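Local coordinates for protein serine--tRNA ligase (Pyrococcus horikoshii, PDB 2DQ0) that probably catalyses the ATP-dependent attachment of serine to tRNA(Ser), and also to tRNA(Sec), working as a homodimer of class II synthetase subunits, at residues 309-314 against 401-406; 318-323 against 372-377; 256-261 against 383-388. All coordinates share one frame; numbering follows the deposited sequence.

Interaction 1. Residues 309-314 against 401-406; sequences VYSRPE and HTLNST. With SSA (5'-O-(N-(L-seryl)-sulfamoyl)adenosine), chain G.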
loop_
_atom_site.group_PDB
_atom_site.type_symbol
_atom_site.label_atom_id
_atom_site.label_comp_id
_atom_site.label_asym_id
_atom_site.label_seq_id
_atom_site.Cartn_x
_atom_site.Cartn_y
_atom_site.Cartn_z
ATOM N N VAL A 309 9.086 2.901 -20.038
ATOM C CA VAL A 309 9.606 2.485 -21.336
ATOM C C VAL A 309 10.973 1.808 -21.368
ATOM O O VAL A 309 11.936 2.243 -20.720
ATOM C CB VAL A 309 9.690 3.708 -22.278
ATOM C CG1 VAL A 309 10.359 3.333 -23.586
ATOM C CG2 VAL A 309 8.302 4.251 -22.540
ATOM N N TYR A 310 11.040 0.731 -22.149
ATOM C CA TYR A 310 12.275 -0.011 -22.370
ATOM C C TYR A 310 12.500 0.205 -23.848
ATOM O O TYR A 310 11.657 -0.183 -24.650
ATOM C CB TYR A 310 12.096 -1.510 -22.161
ATOM C CG TYR A 310 11.913 -1.984 -20.745
ATOM C CD1 TYR A 310 10.680 -1.871 -20.097
ATOM C CD2 TYR A 310 12.954 -2.621 -20.071
ATOM C CE1 TYR A 310 10.490 -2.393 -18.817
ATOM C CE2 TYR A 310 12.771 -3.146 -18.785
ATOM C CZ TYR A 310 11.536 -3.029 -18.168
ATOM O OH TYR A 310 11.351 -3.561 -16.908
ATOM N N SER A 311 13.610 0.832 -24.220
ATOM C CA SER A 311 13.886 1.049 -25.638
ATOM C C SER A 311 15.340 0.746 -26.013
ATOM O O SER A 311 16.180 0.413 -25.161
ATOM C CB SER A 311 13.565 2.496 -26.042
ATOM O OG SER A 311 14.631 3.372 -25.707
ATOM N N ARG A 312 15.621 0.846 -27.307
ATOM C CA ARG A 312 16.974 0.645 -27.792
ATOM C C ARG A 312 17.666 1.952 -27.440
ATOM O O ARG A 312 17.063 3.019 -27.518
ATOM C CB ARG A 312 16.980 0.489 -29.312
ATOM C CG ARG A 312 16.046 -0.572 -29.825
ATOM C CD ARG A 312 15.848 -0.490 -31.334
ATOM N NE ARG A 312 15.517 -1.814 -31.841
ATOM C CZ ARG A 312 16.398 -2.807 -31.943
ATOM N NH1 ARG A 312 17.669 -2.614 -31.593
ATOM N NH2 ARG A 312 15.995 -4.008 -32.339
ATOM N N PRO A 313 18.932 1.889 -27.039
ATOM C CA PRO A 313 19.645 3.119 -26.699
ATOM C C PRO A 313 19.466 4.214 -27.765
ATOM O O PRO A 313 19.360 5.409 -27.444
ATOM C CB PRO A 313 21.087 2.640 -26.579
ATOM C CG PRO A 313 20.905 1.283 -25.946
ATOM C CD PRO A 313 19.743 0.697 -26.734
ATOM N N GLU A 314 19.411 3.791 -29.026
ATOM C CA GLU A 314 19.267 4.695 -30.167
ATOM C C GLU A 314 17.857 5.283 -30.318
ATOM O O GLU A 314 17.626 6.162 -31.152
ATOM C CB GLU A 314 19.668 3.958 -31.459
ATOM C CG GLU A 314 20.944 3.095 -31.344
ATOM C CD GLU A 314 20.701 1.729 -30.670
ATOM O OE1 GLU A 314 21.680 1.097 -30.189
ATOM O OE2 GLU A 314 19.531 1.281 -30.638
ATOM N N HIS A 401 17.644 0.840 -22.621
ATOM C CA HIS A 401 17.522 2.148 -21.998
ATOM C C HIS A 401 16.155 2.148 -21.343
ATOM O O HIS A 401 15.214 1.555 -21.867
ATOM C CB HIS A 401 17.633 3.284 -23.016
ATOM C CG HIS A 401 19.038 3.742 -23.249
ATOM N ND1 HIS A 401 19.339 4.923 -23.898
ATOM C CD2 HIS A 401 20.226 3.191 -22.892
ATOM C CE1 HIS A 401 20.652 5.079 -23.924
ATOM N NE2 HIS A 401 21.214 4.045 -23.320
ATOM N N THR A 402 16.046 2.763 -20.178
ATOM C CA THR A 402 14.757 2.814 -19.509
ATOM C C THR A 402 14.326 4.249 -19.351
ATOM O O THR A 402 15.149 5.147 -19.186
ATOM C CB THR A 402 14.792 2.151 -18.104
ATOM O OG1 THR A 402 15.695 2.862 -17.247
ATOM C CG2 THR A 402 15.232 0.717 -18.213
ATOM N N LEU A 403 13.022 4.459 -19.428
ATOM C CA LEU A 403 12.462 5.780 -19.235
ATOM C C LEU A 403 11.189 5.677 -18.401
ATOM O O LEU A 403 10.560 4.615 -18.333
ATOM C CB LEU A 403 12.149 6.443 -20.577
ATOM C CG LEU A 403 13.357 6.846 -21.420
ATOM C CD1 LEU A 403 13.816 5.665 -22.273
ATOM C CD2 LEU A 403 12.964 8.003 -22.301
ATOM N N ASN A 404 10.831 6.771 -17.735
ATOM C CA ASN A 404 9.604 6.796 -16.955
ATOM C C ASN A 404 9.060 8.206 -16.934
ATOM O O ASN A 404 9.784 9.190 -17.123
ATOM C CB ASN A 404 9.832 6.274 -15.529
ATOM C CG ASN A 404 10.697 7.191 -14.698
ATOM O OD1 ASN A 404 10.254 8.248 -14.256
ATOM N ND2 ASN A 404 11.935 6.789 -14.475
ATOM N N SER A 405 7.763 8.299 -16.738
ATOM C CA SER A 405 7.125 9.586 -16.696
ATOM C C SER A 405 5.763 9.484 -16.080
ATOM O O SER A 405 5.010 8.529 -16.295
ATOM C CB SER A 405 6.985 10.160 -18.102
ATOM O OG SER A 405 6.293 11.398 -18.099
ATOM N N THR A 406 5.449 10.492 -15.299
ATOM C CA THR A 406 4.148 10.547 -14.690
ATOM C C THR A 406 3.145 10.681 -15.826
ATOM O O THR A 406 3.421 11.357 -16.819
ATOM C CB THR A 406 4.005 11.817 -13.832
ATOM O OG1 THR A 406 5.161 11.967 -13.006
ATOM C CG2 THR A 406 2.746 11.749 -12.970
HETATM N N10 SSA G . 8.571 7.549 -11.450
HETATM C CA SSA G . 8.747 9.005 -11.602
HETATM C CB SSA G . 7.860 9.549 -12.689
HETATM O OG SSA G . 6.480 9.567 -12.306
HETATM C C9 SSA G . 8.441 9.788 -10.331
HETATM O O9 SSA G . 7.960 9.233 -9.346
HETATM N N8 SSA G . 8.742 11.092 -10.340
HETATM S S1 SSA G . 8.407 12.009 -9.063
HETATM O O1S SSA G . 9.202 11.462 -7.973
HETATM O O2S SSA G . 8.606 13.387 -9.497
HETATM O "O5'" SSA G . 6.889 11.732 -8.788
HETATM C "C5'" SSA G . 5.944 11.979 -9.811
HETATM C "C4'" SSA G . 4.851 12.893 -9.351
HETATM O "O4'" SSA G . 4.120 12.303 -8.258
HETATM C "C3'" SSA G . 5.233 14.264 -8.830
HETATM O "O3'" SSA G . 5.522 15.124 -9.913
HETATM C "C2'" SSA G . 3.924 14.650 -8.165
HETATM O "O2'" SSA G . 2.891 14.978 -9.063
HETATM C "C1'" SSA G . 3.584 13.338 -7.444
HETATM N N9 SSA G . 4.202 13.200 -6.128
HETATM C C8 SSA G . 5.512 12.892 -5.799
HETATM N N7 SSA G . 5.733 12.851 -4.510
HETATM C C5 SSA G . 4.495 13.155 -3.950
HETATM C C6 SSA G . 4.056 13.290 -2.606
HETATM N N6 SSA G . 4.857 13.122 -1.559
HETATM N N1 SSA G . 2.739 13.591 -2.386
HETATM C C2 SSA G . 1.927 13.750 -3.454
HETATM N N3 SSA G . 2.232 13.654 -4.768
HETATM C C4 SSA G . 3.542 13.365 -4.943
#
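One face of the His401 imidazole rests on Pro313. The CA of Pro313 stands 3.5 Å from the centroid of the His401 ring and 15° off its normal, a CH-pi contact over the middle of the ring. The proline ring continues across the same face, with Pro313 CB 3.6 Å from His401 NE2 and CG lying toward CD2. With CG set beside its own backbone N (chi1 -89°), the histidine can lie over the turn that leaves strand 301-311, where its ND1 hydrogen-bonds to Ser316 OG. Were the imidazole cut back to an alanine, Pro313 would probably lose the flat surface it lies on and Ser316 OG its imidazole partner. The second flat group, the Tyr310 ring, meets Thr402 obliquely, Tyr310 CD2 lying 4.4 Å from Thr402 CG2; farther out, its hydroxyl bonds to Leu257 O and the ring packs edge-to-face with His261.

Between these side chains run two antiparallel strands. Val309 and Leu403 form a hydrogen-bonded pair, with Val309 N to Leu403 O at 2.8 Å and a return bond from Leu403 N. Ser311 and His401 form the next such pair, Ser311 N reaching His401 O at 2.9 Å. Tyr310 and Thr402, between them, are a non-hydrogen-bonded pair. On the sheet face of Val309, Ser311 and His401, Val309 CB comes within 4.1 Å of Leu403 CB, beneath helix 316-333. Beyond the paired region strand 398-406 runs on to the ligand, where Thr406 OG1 donates to OG of the seryl group of SSA at 2.8 Å. The topology is consistent with the class II synthetase core, in which the second strand of motif 2 lies beside the strand of motif 3 on the floor of the aminoacyl-adenylate site.

Interaction 2. Residues 318-323 against 372-377; sequences EWHEKI and VSASNC. With SSA (5'-O-(N-(L-seryl)-sulfamoyl)adenosine), chain G.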
loop_
_atom_site.group_PDB
_atom_site.type_symbol
_atom_site.label_atom_id
_atom_site.label_comp_id
_atom_site.label_asym_id
_atom_site.label_seq_id
_atom_site.Cartn_x
_atom_site.Cartn_y
_atom_site.Cartn_z
ATOM N N GLU A 318 14.201 9.827 -28.251
ATOM C CA GLU A 318 12.973 10.114 -28.962
ATOM C C GLU A 318 11.788 9.750 -28.056
ATOM O O GLU A 318 10.762 10.441 -28.041
ATOM C CB GLU A 318 12.918 9.308 -30.246
ATOM C CG GLU A 318 11.890 9.815 -31.230
ATOM C CD GLU A 318 11.728 8.884 -32.401
ATOM O OE1 GLU A 318 12.742 8.256 -32.795
ATOM O OE2 GLU A 318 10.595 8.789 -32.925
ATOM N N TRP A 319 11.934 8.659 -27.303
ATOM C CA TRP A 319 10.883 8.230 -26.391
ATOM C C TRP A 319 10.679 9.250 -25.283
ATOM O O TRP A 319 9.538 9.599 -24.937
ATOM C CB TRP A 319 11.217 6.861 -25.795
ATOM C CG TRP A 319 10.598 5.789 -26.614
ATOM C CD1 TRP A 319 11.245 4.872 -27.404
ATOM C CD2 TRP A 319 9.206 5.651 -26.898
ATOM N NE1 TRP A 319 10.339 4.190 -28.174
ATOM C CE2 TRP A 319 9.078 4.646 -27.888
ATOM C CE3 TRP A 319 8.047 6.288 -26.415
ATOM C CZ2 TRP A 319 7.839 4.258 -28.412
ATOM C CZ3 TRP A 319 6.809 5.904 -26.934
ATOM C CH2 TRP A 319 6.716 4.896 -27.926
ATOM N N HIS A 320 11.796 9.720 -24.736
ATOM C CA HIS A 320 11.781 10.712 -23.678
ATOM C C HIS A 320 10.871 11.829 -24.133
ATOM O O HIS A 320 9.956 12.269 -23.433
ATOM C CB HIS A 320 13.188 11.281 -23.466
ATOM C CG HIS A 320 13.293 12.215 -22.300
ATOM N ND1 HIS A 320 14.366 13.059 -22.117
ATOM C CD2 HIS A 320 12.479 12.408 -21.235
ATOM C CE1 HIS A 320 14.208 13.730 -20.989
ATOM N NE2 HIS A 320 13.070 13.353 -20.435
ATOM N N GLU A 321 11.128 12.280 -25.341
ATOM C CA GLU A 321 10.366 13.357 -25.896
ATOM C C GLU A 321 8.887 13.014 -26.064
ATOM O O GLU A 321 8.036 13.896 -25.981
ATOM C CB GLU A 321 11.002 13.756 -27.218
ATOM C CG GLU A 321 11.028 15.236 -27.429
ATOM C CD GLU A 321 11.731 15.979 -26.319
ATOM O OE1 GLU A 321 12.939 15.727 -26.097
ATOM O OE2 GLU A 321 11.064 16.822 -25.674
ATOM N N LYS A 322 8.564 11.742 -26.291
ATOM C CA LYS A 322 7.159 11.377 -26.466
ATOM C C LYS A 322 6.390 11.262 -25.147
ATOM O O LYS A 322 5.231 11.703 -25.059
ATOM C CB LYS A 322 7.010 10.055 -27.207
ATOM C CG LYS A 322 7.503 10.021 -28.634
ATOM C CD LYS A 322 7.251 8.621 -29.193
ATOM C CE LYS A 322 7.977 8.374 -30.496
ATOM N NZ LYS A 322 7.980 6.924 -30.861
ATOM N N ILE A 323 7.014 10.677 -24.121
ATOM C CA ILE A 323 6.299 10.532 -22.870
ATOM C C ILE A 323 5.945 11.861 -22.229
ATOM O O ILE A 323 4.823 12.012 -21.711
ATOM C CB ILE A 323 7.035 9.612 -21.869
ATOM C CG1 ILE A 323 8.332 10.242 -21.394
ATOM C CG2 ILE A 323 7.280 8.256 -22.508
ATOM C CD1 ILE A 323 9.192 9.252 -20.621
ATOM N N VAL A 372 4.254 16.572 -12.743
ATOM C CA VAL A 372 4.733 15.368 -13.430
ATOM C C VAL A 372 6.221 15.459 -13.743
ATOM O O VAL A 372 6.775 16.538 -13.901
ATOM C CB VAL A 372 3.961 15.022 -14.777
ATOM C CG1 VAL A 372 2.972 16.082 -15.115
ATOM C CG2 VAL A 372 4.949 14.828 -15.939
ATOM N N SER A 373 6.859 14.297 -13.828
ATOM C CA SER A 373 8.274 14.200 -14.133
ATOM C C SER A 373 8.475 13.122 -15.195
ATOM O O SER A 373 7.877 12.038 -15.117
ATOM C CB SER A 373 9.044 13.830 -12.869
ATOM O OG SER A 373 10.133 14.710 -12.687
ATOM N N ALA A 374 9.302 13.430 -16.191
ATOM C CA ALA A 374 9.628 12.493 -17.278
ATOM C C ALA A 374 11.151 12.380 -17.355
ATOM O O ALA A 374 11.843 13.352 -17.621
ATOM C CB ALA A 374 9.072 12.997 -18.604
ATOM N N SER A 375 11.671 11.184 -17.136
ATOM C CA SER A 375 13.114 10.981 -17.152
ATOM C C SER A 375 13.604 9.986 -18.195
ATOM O O SER A 375 12.924 9.014 -18.532
ATOM C CB SER A 375 13.575 10.466 -15.782
ATOM O OG SER A 375 13.122 11.300 -14.733
ATOM N N ASN A 376 14.788 10.238 -18.728
ATOM C CA ASN A 376 15.381 9.274 -19.620
ATOM C C ASN A 376 16.491 8.728 -18.724
ATOM O O ASN A 376 17.430 9.440 -18.332
ATOM C CB ASN A 376 15.979 9.909 -20.864
ATOM C CG ASN A 376 16.631 8.875 -21.776
ATOM O OD1 ASN A 376 16.830 7.714 -21.383
ATOM N ND2 ASN A 376 16.973 9.290 -22.988
ATOM N N CYS A 377 16.377 7.466 -18.368
ATOM C CA CYS A 377 17.375 6.904 -17.487
ATOM C C CYS A 377 18.556 6.268 -18.173
ATOM O O CYS A 377 19.420 5.702 -17.494
ATOM C CB CYS A 377 16.710 5.905 -16.546
ATOM S SG CYS A 377 15.528 6.718 -15.475
HETATM N N10 SSA G . 8.571 7.549 -11.450
HETATM C CA SSA G . 8.747 9.005 -11.602
HETATM C CB SSA G . 7.860 9.549 -12.689
HETATM O OG SSA G . 6.480 9.567 -12.306
HETATM C C9 SSA G . 8.441 9.788 -10.331
HETATM O O9 SSA G . 7.960 9.233 -9.346
HETATM N N8 SSA G . 8.742 11.092 -10.340
HETATM S S1 SSA G . 8.407 12.009 -9.063
HETATM O O1S SSA G . 9.202 11.462 -7.973
HETATM O O2S SSA G . 8.606 13.387 -9.497
HETATM O "O5'" SSA G . 6.889 11.732 -8.788
HETATM C "C5'" SSA G . 5.944 11.979 -9.811
HETATM C "C4'" SSA G . 4.851 12.893 -9.351
HETATM O "O4'" SSA G . 4.120 12.303 -8.258
HETATM C "C3'" SSA G . 5.233 14.264 -8.830
HETATM O "O3'" SSA G . 5.522 15.124 -9.913
HETATM C "C2'" SSA G . 3.924 14.650 -8.165
HETATM O "O2'" SSA G . 2.891 14.978 -9.063
HETATM C "C1'" SSA G . 3.584 13.338 -7.444
HETATM N N9 SSA G . 4.202 13.200 -6.128
HETATM C C8 SSA G . 5.512 12.892 -5.799
HETATM N N7 SSA G . 5.733 12.851 -4.510
HETATM C C5 SSA G . 4.495 13.155 -3.950
HETATM C C6 SSA G . 4.056 13.290 -2.606
HETATM N N6 SSA G . 4.857 13.122 -1.559
HETATM N N1 SSA G . 2.739 13.591 -2.386
HETATM C C2 SSA G . 1.927 13.750 -3.454
HETATM N N3 SSA G . 2.232 13.654 -4.768
HETATM C C4 SSA G . 3.542 13.365 -4.943
#
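The largely antiparallel sheet that carries the adenylate site of class II synthetases is backed here by helix 316-333, whose residues His320 and Ile323 pack on Ala374 and Asn376 of strand 367-376. Helix and strand run almost exactly opposite ways, 172° between their directions, with the short axes 8.1 Å apart at closest approach.

His320 carries the polar part of the contact. With CG anti to the backbone N (chi1 -174°), its ring extends from the helix to the strand, and His320 NE2 donates to Ala374 O at 3.1 Å. That bond is moderately bent, and the donor sits well above the carbonyl plane instead of on a lone pair, so the imidazole approaches the peptide from over its flat side. One face of the same His320 ring takes Asn376 CB, 4.0 Å from the centroid and 23° off the normal, a CH-pi contact displaced toward the rim. The amide of Asn376 is turned steeply from the imidazole plane, and its OD1 accepts from Thr378 N. Tyr356 of the adjoining strand 354-362 also stacks with His320. The ring's rotation is thus limited by one hydrogen bond and by flat packing.

A helical turn later the contact becomes mainly apolar: Ile323 CG1 lies 4.0 Å from Ala374 CB. Ala374 and Asn376 point to the helix, whereas Ser375 turns from it. Nearer the start of the segment the strand borders the ligand, Ser373 CB approaching O2S of the sulfamoyl group of SSA to 3.4 Å.

Interaction 3. Residues 256-261 against 383-388; sequences PLAGMH and RRLNIR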
loop_
_atom_site.group_PDB
_atom_site.type_symbol
_atom_site.label_atom_id
_atom_site.label_comp_id
_atom_site.label_asym_id
_atom_site.label_seq_id
_atom_site.Cartn_x
_atom_site.Cartn_y
_atom_site.Cartn_z
ATOM N N PRO A 256 8.695 -1.173 -9.472
ATOM C CA PRO A 256 8.320 -2.571 -9.768
ATOM C C PRO A 256 8.256 -2.815 -11.285
ATOM O O PRO A 256 8.487 -3.932 -11.761
ATOM C CB PRO A 256 6.957 -2.732 -9.084
ATOM C CG PRO A 256 6.430 -1.329 -9.005
ATOM C CD PRO A 256 7.655 -0.520 -8.656
ATOM N N LEU A 257 7.949 -1.758 -12.033
ATOM C CA LEU A 257 7.905 -1.830 -13.489
ATOM C C LEU A 257 9.314 -2.076 -14.047
ATOM O O LEU A 257 9.468 -2.749 -15.063
ATOM C CB LEU A 257 7.365 -0.531 -14.069
ATOM C CG LEU A 257 5.995 -0.526 -14.732
ATOM C CD1 LEU A 257 5.271 -1.860 -14.556
ATOM C CD2 LEU A 257 5.209 0.648 -14.154
ATOM N N ALA A 258 10.341 -1.530 -13.399
ATOM C CA ALA A 258 11.706 -1.747 -13.869
ATOM C C ALA A 258 12.222 -3.113 -13.397
ATOM O O ALA A 258 12.900 -3.820 -14.137
ATOM C CB ALA A 258 12.630 -0.636 -13.377
ATOM N N GLY A 259 11.905 -3.495 -12.172
ATOM C CA GLY A 259 12.364 -4.785 -11.708
ATOM C C GLY A 259 11.688 -5.918 -12.468
ATOM O O GLY A 259 12.200 -7.035 -12.506
ATOM N N MET A 260 10.543 -5.631 -13.080
ATOM C CA MET A 260 9.785 -6.635 -13.832
ATOM C C MET A 260 10.614 -7.512 -14.783
ATOM O O MET A 260 10.343 -8.697 -14.934
ATOM C CB MET A 260 8.657 -5.954 -14.621
ATOM C CG MET A 260 7.825 -6.891 -15.491
ATOM S SD MET A 260 6.526 -6.016 -16.422
ATOM C CE MET A 260 5.110 -6.863 -15.863
ATOM N N HIS A 261 11.614 -6.926 -15.432
ATOM C CA HIS A 261 12.450 -7.674 -16.358
ATOM C C HIS A 261 13.903 -7.766 -15.904
ATOM O O HIS A 261 14.808 -7.899 -16.723
ATOM C CB HIS A 261 12.379 -7.047 -17.753
ATOM C CG HIS A 261 11.048 -7.202 -18.417
ATOM N ND1 HIS A 261 10.548 -8.429 -18.803
ATOM C CD2 HIS A 261 10.114 -6.286 -18.768
ATOM C CE1 HIS A 261 9.361 -8.261 -19.363
ATOM N NE2 HIS A 261 9.075 -6.970 -19.354
ATOM N N ARG A 383 21.851 -1.351 -16.145
ATOM C CA ARG A 383 23.121 -1.911 -15.706
ATOM C C ARG A 383 23.027 -2.472 -14.291
ATOM O O ARG A 383 23.781 -3.366 -13.938
ATOM C CB ARG A 383 24.217 -0.848 -15.798
ATOM C CG ARG A 383 25.637 -1.385 -15.951
ATOM C CD ARG A 383 26.610 -0.254 -16.317
ATOM N NE ARG A 383 26.411 0.253 -17.680
ATOM C CZ ARG A 383 27.005 -0.252 -18.762
ATOM N NH1 ARG A 383 26.765 0.275 -19.956
ATOM N NH2 ARG A 383 27.848 -1.283 -18.661
ATOM N N ARG A 384 22.090 -1.965 -13.489
ATOM C CA ARG A 384 21.930 -2.443 -12.114
ATOM C C ARG A 384 21.065 -3.678 -12.060
ATOM O O ARG A 384 21.384 -4.642 -11.385
ATOM C CB ARG A 384 21.292 -1.368 -11.222
ATOM C CG ARG A 384 22.185 -0.181 -10.918
ATOM C CD ARG A 384 21.372 1.099 -10.690
ATOM N NE ARG A 384 21.187 1.408 -9.275
ATOM C CZ ARG A 384 22.105 1.976 -8.504
ATOM N NH1 ARG A 384 21.836 2.206 -7.222
ATOM N NH2 ARG A 384 23.282 2.328 -9.011
ATOM N N LEU A 385 19.956 -3.642 -12.777
ATOM C CA LEU A 385 19.029 -4.760 -12.785
ATOM C C LEU A 385 19.373 -5.833 -13.814
ATOM O O LEU A 385 18.658 -6.827 -13.942
ATOM C CB LEU A 385 17.620 -4.230 -13.029
ATOM C CG LEU A 385 17.206 -3.240 -11.944
ATOM C CD1 LEU A 385 15.878 -2.564 -12.302
ATOM C CD2 LEU A 385 17.133 -3.994 -10.619
ATOM N N ASN A 386 20.480 -5.633 -14.523
ATOM C CA ASN A 386 20.934 -6.553 -15.566
ATOM C C ASN A 386 19.864 -6.766 -16.627
ATOM O O ASN A 386 19.418 -7.881 -16.859
ATOM C CB ASN A 386 21.338 -7.900 -14.964
ATOM C CG ASN A 386 21.850 -8.886 -16.013
ATOM O OD1 ASN A 386 22.166 -10.031 -15.691
ATOM N ND2 ASN A 386 21.928 -8.445 -17.275
ATOM N N ILE A 387 19.449 -5.686 -17.266
ATOM C CA ILE A 387 18.436 -5.776 -18.291
ATOM C C ILE A 387 19.077 -5.473 -19.630
ATOM O O ILE A 387 19.326 -4.314 -19.979
ATOM C CB ILE A 387 17.300 -4.795 -18.023
ATOM C CG1 ILE A 387 16.642 -5.140 -16.689
ATOM C CG2 ILE A 387 16.281 -4.857 -19.138
ATOM C CD1 ILE A 387 15.524 -4.218 -16.337
ATOM N N ARG A 388 19.351 -6.538 -20.371
ATOM C CA ARG A 388 19.968 -6.426 -21.675
ATOM C C ARG A 388 19.035 -6.952 -22.741
ATOM O O ARG A 388 17.932 -7.434 -22.449
ATOM C CB ARG A 388 21.271 -7.221 -21.694
ATOM C CG ARG A 388 22.282 -6.740 -20.678
ATOM C CD ARG A 388 23.506 -7.592 -20.687
ATOM N NE ARG A 388 23.213 -8.957 -20.272
ATOM C CZ ARG A 388 24.112 -9.937 -20.256
ATOM N NH1 ARG A 388 23.761 -11.150 -19.855
ATOM N NH2 ARG A 388 25.361 -9.705 -20.653
#
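Ile387 and Leu385 bring the ends of their side chains against backbone oxygens of Ala258, in helix 254-259, and of His261, in the loop that follows, and here the two segments are in closest touch. Ile387 CG1 lies 3.3 Å from His261 O, while Ile387 CD1 reaches Ala258 O at 3.4 Å. The isoleucine's extended chain (chi2 179°) carries CD1 inward to that oxygen. Beside it, Leu385 CD1 settles 3.9 Å from Ala258 CB and also borders the backbone N of Gly259. The contact is all van der Waals, hydrocarbon against backbone and one methyl; Ala258 O additionally receives a weak hydrogen bond from Tyr310 OH.

Away from this centre the packing thins. His261 CB comes no nearer to Ile387 CD1 than 4.5 Å, and the imidazole leads off to hydrogen bonds with Tyr275 and Glu264. Arg383, Asn386 and Arg388 lie on the partly solvent-exposed side; Arg383 is paired with Asp379, and Arg388 points away from segment 256-261. That segment borders the second subunit, with Pro256 O bonded to Tyr187 and Met260 O to Lys179 of that chain.

Asn386, with positive phi (56°), is where the chain leaves a short, weakly bonded helix and turns into strand 387-390. This is helix-end packing at the margin of the class II catalytic sheet, where that strand runs parallel to 264-267 and antiparallel to 398-406.

Along the chain the segments come as 256-261, 309-314, 318-323, 372-377, 383-388 and 401-406, so interaction 2 falls wholly within the span of interaction 1, while the segments of interactions 1 and 3 alternate. All three reach one mixed sheet of the catalytic core. Strand 398-406 is its hub, flanked by 301-311, 367-376 and 387-390. Interaction 1 lies between the others, its centre about 7 Å from that of interaction 2 and about 12 Å from that of interaction 3; the latter two are about 18 Å apart, centre to centre. The layout thus joins the helix-backed adenylate site to a region bordering the second subunit.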